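Putative phosphatase (PDB 3KYA) is of unestablished function but binds zinc ions, is possibly a phosphatase, and joins an IPT/TIG domain to a six-bladed beta-propeller. Local coordinates at residues 144-149 and 167-172; 447-452 and 456-461; 136-141 and 163-168. All coordinates share one frame; numbering follows the deposited sequence.

The three contacts sit in two adjacent beta-propeller blades, and their chemistry changes with place. Contact 2, deep in the fold, is a hairpin of the last blade: paired backbones with aromatic and aliphatic side chains. Contacts 1 and 3 belong to the adjacent blade, built from strands 141-147 to 173-178, and share I167, which touches in each, and the zinc ligand D168 of strand 161-168; neither has a direct hydrogen bond across it. Contact 1 is partly buried, thin apolar packing, methyl to methyl and methyl to ring edge, beside a zinc site; contact 3 is buried and water-bridged. Contact 2 meets both: L169 CD1 lies 3.4 Å from Y459 OH, and H461 NE2 probably hydrogen-bonds F138 O.

Contact 1. Residues 144-149 and 167-172; sequences LAFDPL and IDLKNR. With ZN (zinc ion), chain X.
I167 meets L144 methyl to methyl, its CD1 4.2 Å from L144 CD2, within one blade of a beta-propeller. Their strands, 161-168 and the innermost 141-147, are next-but-one neighbours; strand 153-159 runs between them and pairs with both, which leaves side chains alone to span the gap, here crossing at about a right angle. CG1 of I167, anti to the carbonyl carbon (chi1 -58°), leads to the methyl that makes this touch. D168 makes no contact with 144-149 but holds a zinc ion through OD2 at 2.0 Å, with H153 NE2 from the intervening strand and four waters completing the shell. Its other oxygen, OD1, accepts from zinc-bound water 1 at 2.8 Å, a bond between two ligands of the same metal, likely to steady the carboxylate's rotation. L169 then returns to the first segment: its CD1 sits 4.2 Å from CE1 of F146, at the edge of the ring and near its plane. F146 also packs on V450 and D452 of the neighbouring blade. Just past the strand comes an Asx turn, where K170 N donates to D168 OD1 at 3.1 Å, nearly in line with the C-O bond.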
loop_
_atom_site.group_PDB
_atom_site.type_symbol
_atom_site.label_atom_id
_atom_site.label_comp_id
_atom_site.label_asym_id
_atom_site.label_seq_id
_atom_site.Cartn_x
_atom_site.Cartn_y
_atom_site.Cartn_z
ATOM N N LEU A 144 -9.846 -4.144 -26.886
ATOM C CA LEU A 144 -10.963 -5.022 -26.579
ATOM C C LEU A 144 -12.230 -4.286 -26.150
ATOM O O LEU A 144 -12.162 -3.224 -25.527
ATOM C CB LEU A 144 -10.539 -5.967 -25.446
ATOM C CG LEU A 144 -9.419 -6.976 -25.701
ATOM C CD1 LEU A 144 -9.027 -7.683 -24.383
ATOM C CD2 LEU A 144 -9.803 -8.014 -26.772
ATOM N N ALA A 145 -13.396 -4.865 -26.460
ATOM C CA ALA A 145 -14.679 -4.303 -26.011
ATOM C C ALA A 145 -15.795 -5.335 -26.008
ATOM O O ALA A 145 -15.980 -6.048 -26.998
ATOM C CB ALA A 145 -15.093 -3.088 -26.883
ATOM N N PHE A 146 -16.503 -5.451 -24.889
ATOM C CA PHE A 146 -17.669 -6.329 -24.809
ATOM C C PHE A 146 -18.899 -5.719 -25.476
ATOM O O PHE A 146 -19.091 -4.509 -25.441
ATOM C CB PHE A 146 -18.142 -6.556 -23.363
ATOM C CG PHE A 146 -17.230 -7.396 -22.507
ATOM C CD1 PHE A 146 -17.045 -8.743 -22.780
ATOM C CD2 PHE A 146 -16.615 -6.850 -21.388
ATOM C CE1 PHE A 146 -16.230 -9.527 -21.968
ATOM C CE2 PHE A 146 -15.792 -7.627 -20.583
ATOM C CZ PHE A 146 -15.602 -8.957 -20.873
ATOM N N ASP A 147 -19.769 -6.571 -26.023
ATOM C CA ASP A 147 -21.086 -6.127 -26.449
ATOM C C ASP A 147 -21.838 -5.825 -25.135
ATOM O O ASP A 147 -22.013 -6.728 -24.324
ATOM C CB ASP A 147 -21.783 -7.232 -27.240
ATOM C CG ASP A 147 -23.188 -6.850 -27.721
ATOM O OD1 ASP A 147 -23.795 -5.903 -27.190
ATOM O OD2 ASP A 147 -23.707 -7.546 -28.638
ATOM N N PRO A 148 -22.262 -4.559 -24.907
ATOM C CA PRO A 148 -22.955 -4.264 -23.638
ATOM C C PRO A 148 -24.207 -5.102 -23.395
ATOM O O PRO A 148 -24.594 -5.267 -22.244
ATOM C CB PRO A 148 -23.300 -2.766 -23.751
ATOM C CG PRO A 148 -22.348 -2.220 -24.768
ATOM C CD PRO A 148 -22.113 -3.349 -25.738
ATOM N N LEU A 149 -24.816 -5.655 -24.450
ATOM C CA LEU A 149 -26.005 -6.465 -24.295
ATOM C C LEU A 149 -25.687 -7.956 -24.146
ATOM O O LEU A 149 -26.585 -8.737 -23.891
ATOM C CB LEU A 149 -26.948 -6.273 -25.487
ATOM C CG LEU A 149 -27.323 -4.844 -25.849
ATOM C CD1 LEU A 149 -28.347 -4.867 -27.003
ATOM C CD2 LEU A 149 -27.870 -4.082 -24.643
ATOM N N ILE A 167 -14.557 -12.780 -30.295
ATOM C CA ILE A 167 -14.093 -13.820 -29.382
ATOM C C ILE A 167 -15.380 -14.224 -28.637
ATOM O O ILE A 167 -15.838 -13.490 -27.749
ATOM C CB ILE A 167 -13.012 -13.274 -28.411
ATOM C CG1 ILE A 167 -11.816 -12.698 -29.193
ATOM C CG2 ILE A 167 -12.589 -14.339 -27.390
ATOM C CD1 ILE A 167 -10.927 -11.682 -28.368
ATOM N N ASP A 168 -15.985 -15.358 -29.020
ATOM C CA ASP A 168 -17.265 -15.794 -28.440
ATOM C C ASP A 168 -16.957 -16.730 -27.279
ATOM O O ASP A 168 -16.576 -17.881 -27.461
ATOM C CB ASP A 168 -18.176 -16.447 -29.498
ATOM C CG ASP A 168 -19.620 -16.632 -29.018
ATOM O OD1 ASP A 168 -19.814 -16.934 -27.824
ATOM O OD2 ASP A 168 -20.569 -16.493 -29.840
ATOM N N LEU A 169 -17.097 -16.196 -26.071
ATOM C CA LEU A 169 -16.729 -16.902 -24.847
ATOM C C LEU A 169 -17.661 -18.061 -24.514
ATOM O O LEU A 169 -17.287 -18.966 -23.763
ATOM C CB LEU A 169 -16.690 -15.903 -23.684
ATOM C CG LEU A 169 -15.720 -14.735 -23.886
ATOM C CD1 LEU A 169 -15.874 -13.657 -22.801
ATOM C CD2 LEU A 169 -14.271 -15.246 -23.961
ATOM N N LYS A 170 -18.877 -18.035 -25.050
ATOM C CA LYS A 170 -19.845 -19.101 -24.790
ATOM C C LYS A 170 -19.557 -20.340 -25.632
ATOM O O LYS A 170 -19.478 -21.446 -25.084
ATOM C CB LYS A 170 -21.288 -18.633 -25.049
ATOM C CG LYS A 170 -22.367 -19.702 -24.757
ATOM C CD LYS A 170 -23.739 -19.242 -25.255
ATOM C CE LYS A 170 -24.821 -20.266 -24.985
ATOM N NZ LYS A 170 -24.615 -21.564 -25.695
ATOM N N ASN A 171 -19.416 -20.173 -26.947
ATOM C CA ASN A 171 -19.154 -21.346 -27.801
ATOM C C ASN A 171 -17.655 -21.581 -28.031
ATOM O O ASN A 171 -17.282 -22.547 -28.690
ATOM C CB ASN A 171 -19.959 -21.326 -29.121
ATOM C CG ASN A 171 -19.512 -20.250 -30.087
ATOM O OD1 ASN A 171 -20.020 -20.167 -31.212
ATOM N ND2 ASN A 171 -18.576 -19.430 -29.669
ATOM N N ARG A 172 -16.808 -20.718 -27.458
ATOM C CA ARG A 172 -15.356 -20.863 -27.522
ATOM C C ARG A 172 -14.866 -20.942 -28.974
ATOM O O ARG A 172 -14.167 -21.878 -29.369
ATOM C CB ARG A 172 -14.902 -22.069 -26.682
ATOM C CG ARG A 172 -15.269 -21.893 -25.197
ATOM C CD ARG A 172 -14.861 -23.046 -24.315
ATOM N NE ARG A 172 -13.435 -23.384 -24.410
ATOM C CZ ARG A 172 -12.448 -22.792 -23.744
ATOM N NH1 ARG A 172 -12.676 -21.756 -22.933
ATOM N NH2 ARG A 172 -11.202 -23.222 -23.923
HETATM ZN ZN ZN X . -22.534 -15.962 -29.655
HETATM O O HOH W 1 -22.565 -16.736 -27.951
HETATM O O HOH W 2 -24.686 -15.720 -29.430
HETATM O O HOH W 3 -22.584 -15.769 -31.531
HETATM O O HOH W 4 -23.127 -17.930 -30.676
#

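Contact 2. Residues 447-452 and 456-461; sequences SGLVYD and EMFYVH. With EDO (1,2-ethanediol), chain G; EDO (1,2-ethanediol), chain K.
Y451 can be followed outward across F458, its non-hydrogen-bonded partner. Its CB lies 4.1 Å from F458 CD2, and with CG anti to the backbone N (chi1 -176°) the tyrosine ring extends across the neighbouring strand. CD1 settles over the centre of the F458 ring, 3.4 Å above its plane, so that the edge of one ring addresses the face of the other with the planes at 54°. CG and CD1 also lie by M457 O, CE1 is near both M457 N and the F458 ring, CZ approaches E456 CA, and OH stands 3.4 Å from E456 CA. The hydroxyl also shares a 2.7 Å hydrogen bond with O2 of an ethanediol probably from crystallisation. These residues belong to the antiparallel beta hairpin at the inner edge of the propeller's last blade, which strand 105-110 helps complete. Within it V450 and Y459 exchange both backbone bonds, flanked by H461 N to G448 O and D452 N to M457 O. A classic beta bulge, S447 and G448 facing H461, marks one end of the pairing; a G1 bulge, E456 and M457 facing D452, marks the other. With an alanine in place of F458, the Y451 ring would probably lose the surface under CD1 and be freer to turn, leaving a gap toward V378 and V380 of strand 374-381. On the same face, L449 and V460 lie side by side, CD1 of the first 3.7 Å from CG2 of the second. The other face carries V450, whose CG2 is 3.6 Å from Y459 CB, and D452, whose OD1 makes a salt bridge with K151 NZ.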
loop_
_atom_site.group_PDB
_atom_site.type_symbol
_atom_site.label_atom_id
_atom_site.label_comp_id
_atom_site.label_asym_id
_atom_site.label_seq_id
_atom_site.Cartn_x
_atom_site.Cartn_y
_atom_site.Cartn_z
ATOM N N SER A 447 -1.542 -4.780 -25.109
ATOM C CA SER A 447 -2.217 -3.604 -25.697
ATOM C C SER A 447 -3.701 -3.423 -25.350
ATOM O O SER A 447 -4.191 -2.292 -25.312
ATOM C CB SER A 447 -2.071 -3.660 -27.234
ATOM O OG SER A 447 -2.613 -4.873 -27.760
ATOM N N GLY A 448 -4.406 -4.527 -25.124
ATOM C CA GLY A 448 -5.842 -4.513 -24.840
ATOM C C GLY A 448 -6.183 -5.041 -23.458
ATOM O O GLY A 448 -5.480 -5.914 -22.926
ATOM N N LEU A 449 -7.266 -4.512 -22.883
ATOM C CA LEU A 449 -7.698 -4.869 -21.539
ATOM C C LEU A 449 -9.169 -4.550 -21.322
ATOM O O LEU A 449 -9.633 -3.453 -21.674
ATOM C CB LEU A 449 -6.875 -4.081 -20.492
ATOM C CG LEU A 449 -7.081 -4.429 -19.019
ATOM C CD1 LEU A 449 -6.543 -5.821 -18.726
ATOM C CD2 LEU A 449 -6.410 -3.377 -18.083
ATOM N N VAL A 450 -9.898 -5.515 -20.771
ATOM C CA VAL A 450 -11.303 -5.319 -20.369
ATOM C C VAL A 450 -11.517 -6.019 -19.041
ATOM O O VAL A 450 -10.765 -6.929 -18.692
ATOM C CB VAL A 450 -12.347 -5.865 -21.386
ATOM C CG1 VAL A 450 -12.423 -4.987 -22.611
ATOM C CG2 VAL A 450 -12.077 -7.331 -21.746
ATOM N N TYR A 451 -12.559 -5.614 -18.319
ATOM C CA TYR A 451 -12.929 -6.240 -17.055
ATOM C C TYR A 451 -14.415 -6.528 -17.048
ATOM O O TYR A 451 -15.220 -5.643 -17.350
ATOM C CB TYR A 451 -12.582 -5.320 -15.875
ATOM C CG TYR A 451 -12.846 -5.902 -14.502
ATOM C CD1 TYR A 451 -11.995 -6.865 -13.955
ATOM C CD2 TYR A 451 -13.891 -5.437 -13.712
ATOM C CE1 TYR A 451 -12.221 -7.397 -12.676
ATOM C CE2 TYR A 451 -14.107 -5.942 -12.423
ATOM C CZ TYR A 451 -13.267 -6.919 -11.914
ATOM O OH TYR A 451 -13.470 -7.428 -10.639
ATOM N N ASP A 452 -14.767 -7.780 -16.765
ATOM C CA ASP A 452 -16.151 -8.190 -16.599
ATOM C C ASP A 452 -16.437 -7.955 -15.116
ATOM O O ASP A 452 -15.890 -8.671 -14.251
ATOM C CB ASP A 452 -16.326 -9.651 -17.004
ATOM C CG ASP A 452 -17.760 -10.129 -16.893
ATOM O OD1 ASP A 452 -18.499 -9.673 -15.984
ATOM O OD2 ASP A 452 -18.143 -11.005 -17.703
ATOM N N GLU A 456 -16.023 -10.799 -12.408
ATOM C CA GLU A 456 -14.822 -10.294 -11.735
ATOM C C GLU A 456 -13.546 -10.876 -12.341
ATOM O O GLU A 456 -12.741 -11.522 -11.662
ATOM C CB GLU A 456 -14.908 -10.538 -10.229
ATOM C CG GLU A 456 -15.985 -9.665 -9.597
ATOM C CD GLU A 456 -16.151 -9.890 -8.101
ATOM O OE1 GLU A 456 -15.804 -10.984 -7.606
ATOM O OE2 GLU A 456 -16.654 -8.968 -7.433
HETATM N N MSE A 457 -13.383 -10.640 -13.633
HETATM C CA MSE A 457 -12.203 -11.105 -14.351
HETATM C C MSE A 457 -11.819 -10.180 -15.484
HETATM O O MSE A 457 -12.662 -9.498 -16.082
HETATM C CB MSE A 457 -12.423 -12.513 -14.913
HETATM C CG MSE A 457 -13.500 -12.630 -15.935
HETATM SE SE MSE A 457 -13.774 -14.533 -16.365
HETATM C CE MSE A 457 -12.180 -14.782 -17.422
ATOM N N PHE A 458 -10.523 -10.181 -15.773
ATOM C CA PHE A 458 -9.974 -9.394 -16.843
ATOM C C PHE A 458 -9.666 -10.280 -18.038
ATOM O O PHE A 458 -9.317 -11.451 -17.872
ATOM C CB PHE A 458 -8.617 -8.787 -16.453
ATOM C CG PHE A 458 -8.649 -7.796 -15.311
ATOM C CD1 PHE A 458 -8.536 -8.221 -13.988
ATOM C CD2 PHE A 458 -8.676 -6.430 -15.573
ATOM C CE1 PHE A 458 -8.511 -7.294 -12.944
ATOM C CE2 PHE A 458 -8.648 -5.498 -14.542
ATOM C CZ PHE A 458 -8.564 -5.927 -13.225
ATOM N N TYR A 459 -9.818 -9.713 -19.235
ATOM C CA TYR A 459 -9.292 -10.310 -20.459
ATOM C C TYR A 459 -8.214 -9.344 -20.945
ATOM O O TYR A 459 -8.411 -8.124 -20.950
ATOM C CB TYR A 459 -10.353 -10.504 -21.539
ATOM C CG TYR A 459 -11.356 -11.544 -21.148
ATOM C CD1 TYR A 459 -11.135 -12.882 -21.432
ATOM C CD2 TYR A 459 -12.512 -11.197 -20.459
ATOM C CE1 TYR A 459 -12.041 -13.846 -21.055
ATOM C CE2 TYR A 459 -13.437 -12.150 -20.102
ATOM C CZ TYR A 459 -13.191 -13.474 -20.393
ATOM O OH TYR A 459 -14.089 -14.443 -20.026
ATOM N N VAL A 460 -7.080 -9.895 -21.359
ATOM C CA VAL A 460 -5.940 -9.115 -21.773
ATOM C C VAL A 460 -5.502 -9.514 -23.170
ATOM O O VAL A 460 -5.390 -10.699 -23.449
ATOM C CB VAL A 460 -4.751 -9.395 -20.844
ATOM C CG1 VAL A 460 -3.558 -8.528 -21.237
ATOM C CG2 VAL A 460 -5.152 -9.187 -19.362
ATOM N N HIS A 461 -5.231 -8.541 -24.038
ATOM C CA HIS A 461 -4.699 -8.838 -25.352
ATOM C C HIS A 461 -3.179 -8.732 -25.318
ATOM O O HIS A 461 -2.624 -7.622 -25.224
ATOM C CB HIS A 461 -5.287 -7.925 -26.426
ATOM C CG HIS A 461 -4.683 -8.132 -27.777
ATOM N ND1 HIS A 461 -4.425 -7.091 -28.651
ATOM C CD2 HIS A 461 -4.201 -9.250 -28.371
ATOM C CE1 HIS A 461 -3.872 -7.575 -29.749
ATOM N NE2 HIS A 461 -3.706 -8.878 -29.600
HETATM C C1 EDO G . -17.930 -9.385 -4.505
HETATM O O1 EDO G . -16.739 -8.622 -4.725
HETATM C C2 EDO G . -17.573 -10.830 -4.171
HETATM O O2 EDO G . -18.140 -11.715 -5.146
HETATM C C1 EDO K . -10.167 -6.735 -8.315
HETATM O O1 EDO K . -8.760 -6.490 -8.246
HETATM C C2 EDO K . -10.410 -7.862 -9.309
HETATM O O2 EDO K . -11.637 -8.528 -9.008
#

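Contact 3. Residues 136-141 and 163-168; sequences CGFSDN and AIQLID. With ZN (zinc ion), chain X.
In both F138 (chi1 -52°) and Q165 (chi1 -65°) the CG lies beside the backbone N, and the extended next bond of Q165 (chi2 -173°) carries its amide toward the phenyl ring and the loop backbone behind it. F138 touches strand 161-168 with a single ring atom: CE1 is 4.4 Å from I167 CD1 and 4.5 Å from Q165 OE1, each met obliquely. Water does the closer joining. Water 6 rests over one face of the F138 ring, 3.3 Å above its centre, accepting from F138 N at 2.9 Å and donating to Q165 OE1 at 2.8 Å. Water 5 links the other end of the amide, accepting from Q165 NE2 at 2.9 Å and donating to C136 O at 3.0 Å. Thus one buried side-chain amide is joined through water to the loop backbone at two points, its orientation fixed further by OE1 accepting from Y158 OH and by a hydrogen bond between NE2 and S176 OG. F138 and I167 also both pack on I468 of the last blade, an apolar meeting of adjacent sheets that is characteristic of the seam between neighbouring blades in a beta-propeller.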
loop_
_atom_site.group_PDB
_atom_site.type_symbol
_atom_site.label_atom_id
_atom_site.label_comp_id
_atom_site.label_asym_id
_atom_site.label_seq_id
_atom_site.Cartn_x
_atom_site.Cartn_y
_atom_site.Cartn_z
ATOM N N CYS A 136 -5.823 -18.861 -33.959
ATOM C CA CYS A 136 -4.605 -18.093 -33.750
ATOM C C CYS A 136 -4.652 -16.807 -34.578
ATOM O O CYS A 136 -5.509 -16.647 -35.447
ATOM C CB CYS A 136 -3.372 -18.926 -34.102
ATOM S SG CYS A 136 -3.380 -19.656 -35.795
ATOM N N GLY A 137 -3.741 -15.887 -34.278
ATOM C CA GLY A 137 -3.646 -14.608 -34.977
ATOM C C GLY A 137 -3.159 -13.595 -33.962
ATOM O O GLY A 137 -2.003 -13.675 -33.518
ATOM N N PHE A 138 -4.035 -12.654 -33.622
ATOM C CA PHE A 138 -3.829 -11.669 -32.534
ATOM C C PHE A 138 -2.491 -10.919 -32.501
ATOM O O PHE A 138 -2.089 -10.463 -31.424
ATOM C CB PHE A 138 -3.956 -12.405 -31.180
ATOM C CG PHE A 138 -5.219 -13.213 -31.030
ATOM C CD1 PHE A 138 -6.434 -12.580 -30.833
ATOM C CD2 PHE A 138 -5.188 -14.604 -31.074
ATOM C CE1 PHE A 138 -7.600 -13.305 -30.698
ATOM C CE2 PHE A 138 -6.370 -15.356 -30.929
ATOM C CZ PHE A 138 -7.568 -14.705 -30.741
ATOM N N SER A 139 -1.863 -10.707 -33.657
ATOM C CA SER A 139 -0.478 -10.205 -33.688
ATOM C C SER A 139 -0.277 -8.701 -33.838
ATOM O O SER A 139 0.806 -8.188 -33.526
ATOM C CB SER A 139 0.299 -10.958 -34.773
ATOM O OG SER A 139 -0.250 -10.760 -36.061
ATOM N N ASP A 140 -1.302 -7.991 -34.288
ATOM C CA ASP A 140 -1.223 -6.540 -34.393
ATOM C C ASP A 140 -1.691 -5.923 -33.085
ATOM O O ASP A 140 -2.405 -6.570 -32.315
ATOM C CB ASP A 140 -2.084 -6.058 -35.542
ATOM C CG ASP A 140 -1.619 -6.610 -36.869
ATOM O OD1 ASP A 140 -0.425 -6.429 -37.223
ATOM O OD2 ASP A 140 -2.449 -7.231 -37.552
ATOM N N ASN A 141 -1.256 -4.691 -32.815
ATOM C CA ASN A 141 -1.673 -3.959 -31.614
ATOM C C ASN A 141 -3.204 -3.865 -31.595
ATOM O O ASN A 141 -3.815 -3.422 -32.577
ATOM C CB ASN A 141 -0.989 -2.584 -31.617
ATOM C CG ASN A 141 -1.195 -1.787 -30.330
ATOM O OD1 ASN A 141 -2.305 -1.627 -29.858
ATOM N ND2 ASN A 141 -0.102 -1.239 -29.792
ATOM N N ALA A 163 -10.113 -6.675 -40.221
ATOM C CA ALA A 163 -11.338 -7.292 -39.725
ATOM C C ALA A 163 -11.441 -7.074 -38.217
ATOM O O ALA A 163 -10.431 -7.103 -37.514
ATOM C CB ALA A 163 -11.368 -8.788 -40.063
ATOM N N ILE A 164 -12.651 -6.794 -37.744
ATOM C CA ILE A 164 -12.944 -6.753 -36.315
ATOM C C ILE A 164 -13.423 -8.171 -35.987
ATOM O O ILE A 164 -14.376 -8.670 -36.582
ATOM C CB ILE A 164 -14.002 -5.696 -35.950
ATOM C CG1 ILE A 164 -13.432 -4.292 -36.144
ATOM C CG2 ILE A 164 -14.501 -5.884 -34.491
ATOM C CD1 ILE A 164 -14.471 -3.187 -36.004
ATOM N N GLN A 165 -12.737 -8.831 -35.067
ATOM C CA GLN A 165 -13.058 -10.211 -34.714
ATOM C C GLN A 165 -13.931 -10.330 -33.474
ATOM O O GLN A 165 -13.977 -9.428 -32.625
ATOM C CB GLN A 165 -11.764 -11.008 -34.523
ATOM C CG GLN A 165 -10.943 -11.165 -35.805
ATOM C CD GLN A 165 -9.760 -12.101 -35.616
ATOM O OE1 GLN A 165 -8.923 -11.900 -34.731
ATOM N NE2 GLN A 165 -9.686 -13.138 -36.451
ATOM N N LEU A 166 -14.645 -11.453 -33.414
ATOM C CA LEU A 166 -15.492 -11.809 -32.298
ATOM C C LEU A 166 -14.880 -12.998 -31.569
ATOM O O LEU A 166 -14.718 -14.079 -32.156
ATOM C CB LEU A 166 -16.890 -12.204 -32.782
ATOM C CG LEU A 166 -17.825 -12.776 -31.714
ATOM C CD1 LEU A 166 -18.044 -11.802 -30.547
ATOM C CD2 LEU A 166 -19.159 -13.179 -32.347
ATOM N N ILE A 167 -14.557 -12.780 -30.295
ATOM C CA ILE A 167 -14.093 -13.820 -29.382
ATOM C C ILE A 167 -15.380 -14.224 -28.637
ATOM O O ILE A 167 -15.838 -13.490 -27.749
ATOM C CB ILE A 167 -13.012 -13.274 -28.411
ATOM C CG1 ILE A 167 -11.816 -12.698 -29.193
ATOM C CG2 ILE A 167 -12.589 -14.339 -27.390
ATOM C CD1 ILE A 167 -10.927 -11.682 -28.368
ATOM N N ASP A 168 -15.985 -15.358 -29.020
ATOM C CA ASP A 168 -17.265 -15.794 -28.440
ATOM C C ASP A 168 -16.957 -16.730 -27.279
ATOM O O ASP A 168 -16.576 -17.881 -27.461
ATOM C CB ASP A 168 -18.176 -16.447 -29.498
ATOM C CG ASP A 168 -19.620 -16.632 -29.018
ATOM O OD1 ASP A 168 -19.814 -16.934 -27.824
ATOM O OD2 ASP A 168 -20.569 -16.493 -29.840
HETATM ZN ZN ZN X . -22.534 -15.962 -29.655
HETATM O O HOH W 5 -7.789 -15.356 -36.850
HETATM O O HOH W 6 -6.693 -13.567 -34.212
HETATM O O HOH W 1 -22.565 -16.736 -27.951
HETATM O O HOH W 2 -24.686 -15.720 -29.430
HETATM O O HOH W 3 -22.584 -15.769 -31.531
HETATM O O HOH W 4 -23.127 -17.930 -30.676
#